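Local structure of odorant binding protein (AGAP010409-PA) (Anopheles gambiae, 3L47) at residues T38-R43 against D95-A100. The protein probably binds odorant molecules as a small, secreted insect odorant-binding protein of the PBP/GOBP family. Sequence-based numbering, arbitrary orientation.
Sequences THCFVR and DLCERA. With AU (gold ion), chain B.
Cys40 and Cys97 are joined by a disulfide, SG to SG, with a chi3 of 100°, and the bond draws helix 36-48 against the first turn of helix 96-104. The CA atoms of the two cysteines lie 4.6 Å apart, while the short helical segments cross at 71°, their axes approaching to 7.6 Å. Arg43, one turn on from His39, runs along the second helix. Its CB rests on CB of Ala100 at 3.5 Å, and CG stays over the same methyl. With CG anti to the backbone N (chi1 166°) and the chain extended as far as NE, CD reaches the start of the helix, 3.6 Å from Leu96 O. NE then passes CB of Leu96 at 3.8 Å, and beyond it NH2 forms a salt bridge with Asp54, which ties the tip of the arginine to the connection between strands 52-53 and 57-58. The disulfide is one of three in the chain, with Cys11-Cys44 and Cys84-Cys106, the set of cross-links that defines the classical insect odorant-binding protein fold. One residue before Cys40, His39 brings its CB within 3.6 Å of Cys97 O. Its ring binds a gold ion through ND1 at 2.2 Å, whereas NE2 is hydrogen-bonded to Asp34, so both ring nitrogens are engaged and the ring's rotation is fixed. CB of Glu98 lies near the gold. Asp95 N-caps the second helix, its OD2 accepting from Glu98 N at 2.7 Å, nearly along the C-O axis.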
loop_
_atom_site.group_PDB
_atom_site.type_symbol
_atom_site.label_atom_id
_atom_site.label_comp_id
_atom_site.label_asym_id
_atom_site.label_seq_id
_atom_site.Cartn_x
_atom_site.Cartn_y
_atom_site.Cartn_z
ATOM N N THR A 38 -11.396 0.099 -2.100
ATOM C CA THR A 38 -10.049 -0.441 -2.270
ATOM C C THR A 38 -9.028 0.431 -1.569
ATOM O O THR A 38 -8.104 -0.091 -0.953
ATOM C CB THR A 38 -9.662 -0.653 -3.763
ATOM O OG1 THR A 38 -10.419 -1.747 -4.294
ATOM C CG2 THR A 38 -8.182 -0.963 -3.912
ATOM N N HIS A 39 -9.214 1.746 -1.654
ATOM C CA HIS A 39 -8.333 2.691 -0.983
ATOM C C HIS A 39 -8.170 2.315 0.489
ATOM O O HIS A 39 -7.051 2.243 1.006
ATOM C CB HIS A 39 -8.836 4.138 -1.111
ATOM C CG HIS A 39 -8.853 4.660 -2.522
ATOM N ND1 HIS A 39 -9.414 5.876 -2.862
ATOM C CD2 HIS A 39 -8.412 4.122 -3.683
ATOM C CE1 HIS A 39 -9.300 6.072 -4.162
ATOM N NE2 HIS A 39 -8.694 5.020 -4.687
ATOM N N CYS A 40 -9.286 2.047 1.154
ATOM C CA CYS A 40 -9.267 1.735 2.578
ATOM C C CYS A 40 -8.736 0.325 2.848
ATOM O O CYS A 40 -8.037 0.088 3.825
ATOM C CB CYS A 40 -10.655 1.938 3.193
ATOM S SG CYS A 40 -11.185 3.689 3.347
ATOM N N PHE A 41 -9.085 -0.608 1.974
ATOM C CA PHE A 41 -8.553 -1.959 2.036
ATOM C C PHE A 41 -7.027 -1.982 1.960
ATOM O O PHE A 41 -6.371 -2.688 2.722
ATOM C CB PHE A 41 -9.100 -2.794 0.893
ATOM C CG PHE A 41 -8.613 -4.208 0.916
ATOM C CD1 PHE A 41 -9.100 -5.102 1.862
ATOM C CD2 PHE A 41 -7.648 -4.641 0.014
ATOM C CE1 PHE A 41 -8.640 -6.407 1.904
ATOM C CE2 PHE A 41 -7.178 -5.952 0.050
ATOM C CZ PHE A 41 -7.681 -6.838 1.005
ATOM N N VAL A 42 -6.476 -1.211 1.027
ATOM C CA VAL A 42 -5.035 -1.092 0.866
ATOM C C VAL A 42 -4.393 -0.456 2.091
ATOM O O VAL A 42 -3.388 -0.960 2.577
ATOM C CB VAL A 42 -4.653 -0.337 -0.447
ATOM C CG1 VAL A 42 -3.153 0.014 -0.479
ATOM C CG2 VAL A 42 -5.020 -1.189 -1.659
ATOM N N ARG A 43 -4.975 0.629 2.591
ATOM C CA ARG A 43 -4.539 1.250 3.851
ATOM C C ARG A 43 -4.494 0.257 4.999
ATOM O O ARG A 43 -3.560 0.271 5.806
ATOM C CB ARG A 43 -5.467 2.401 4.228
ATOM C CG ARG A 43 -5.312 2.876 5.651
ATOM C CD ARG A 43 -5.938 4.255 5.854
ATOM N NE ARG A 43 -5.690 4.733 7.213
ATOM C CZ ARG A 43 -6.399 4.358 8.282
ATOM N NH1 ARG A 43 -7.417 3.503 8.157
ATOM N NH2 ARG A 43 -6.098 4.832 9.475
ATOM N N ASP A 95 -8.240 12.848 3.445
ATOM C CA ASP A 95 -8.749 11.479 3.569
ATOM C C ASP A 95 -7.595 10.465 3.676
ATOM O O ASP A 95 -6.736 10.366 2.788
ATOM C CB ASP A 95 -9.705 11.135 2.415
ATOM C CG ASP A 95 -10.231 9.715 2.503
ATOM O OD1 ASP A 95 -11.412 9.543 2.847
ATOM O OD2 ASP A 95 -9.460 8.766 2.257
ATOM N N LEU A 96 -7.584 9.726 4.778
ATOM C CA LEU A 96 -6.495 8.805 5.091
ATOM C C LEU A 96 -6.409 7.601 4.152
ATOM O O LEU A 96 -5.313 7.114 3.843
ATOM C CB LEU A 96 -6.620 8.337 6.534
ATOM C CG LEU A 96 -6.541 9.519 7.492
ATOM C CD1 LEU A 96 -6.585 9.035 8.924
ATOM C CD2 LEU A 96 -5.262 10.347 7.227
ATOM N N CYS A 97 -7.556 7.117 3.703
ATOM C CA CYS A 97 -7.564 5.974 2.802
ATOM C C CYS A 97 -6.992 6.394 1.448
ATOM O O CYS A 97 -6.245 5.653 0.788
ATOM C CB CYS A 97 -8.985 5.437 2.642
ATOM S SG CYS A 97 -9.636 4.734 4.165
ATOM N N GLU A 98 -7.353 7.600 1.043
ATOM C CA GLU A 98 -6.896 8.093 -0.213
ATOM C C GLU A 98 -5.418 8.393 -0.141
ATOM O O GLU A 98 -4.711 8.229 -1.128
ATOM C CB GLU A 98 -7.652 9.347 -0.591
ATOM C CG GLU A 98 -7.046 10.046 -1.771
ATOM C CD GLU A 98 -8.047 10.928 -2.409
ATOM O OE1 GLU A 98 -8.847 10.374 -3.202
ATOM O OE2 GLU A 98 -8.061 12.148 -2.086
ATOM N N ARG A 99 -4.954 8.850 1.020
ATOM C CA ARG A 99 -3.529 9.107 1.204
ATOM C C ARG A 99 -2.700 7.826 1.096
ATOM O O ARG A 99 -1.666 7.801 0.443
ATOM C CB ARG A 99 -3.272 9.762 2.552
ATOM C CG ARG A 99 -1.850 10.246 2.726
ATOM C CD ARG A 99 -1.600 10.601 4.186
ATOM N NE ARG A 99 -2.434 11.726 4.621
ATOM C CZ ARG A 99 -2.602 12.073 5.894
ATOM N NH1 ARG A 99 -1.999 11.376 6.851
ATOM N NH2 ARG A 99 -3.367 13.112 6.213
ATOM N N ALA A 100 -3.165 6.773 1.756
ATOM C CA ALA A 100 -2.506 5.485 1.735
ATOM C C ALA A 100 -2.512 4.884 0.340
ATOM O O ALA A 100 -1.531 4.264 -0.070
ATOM C CB ALA A 100 -3.169 4.522 2.741
HETATM AU AU AU B . -10.582 6.925 -1.325
#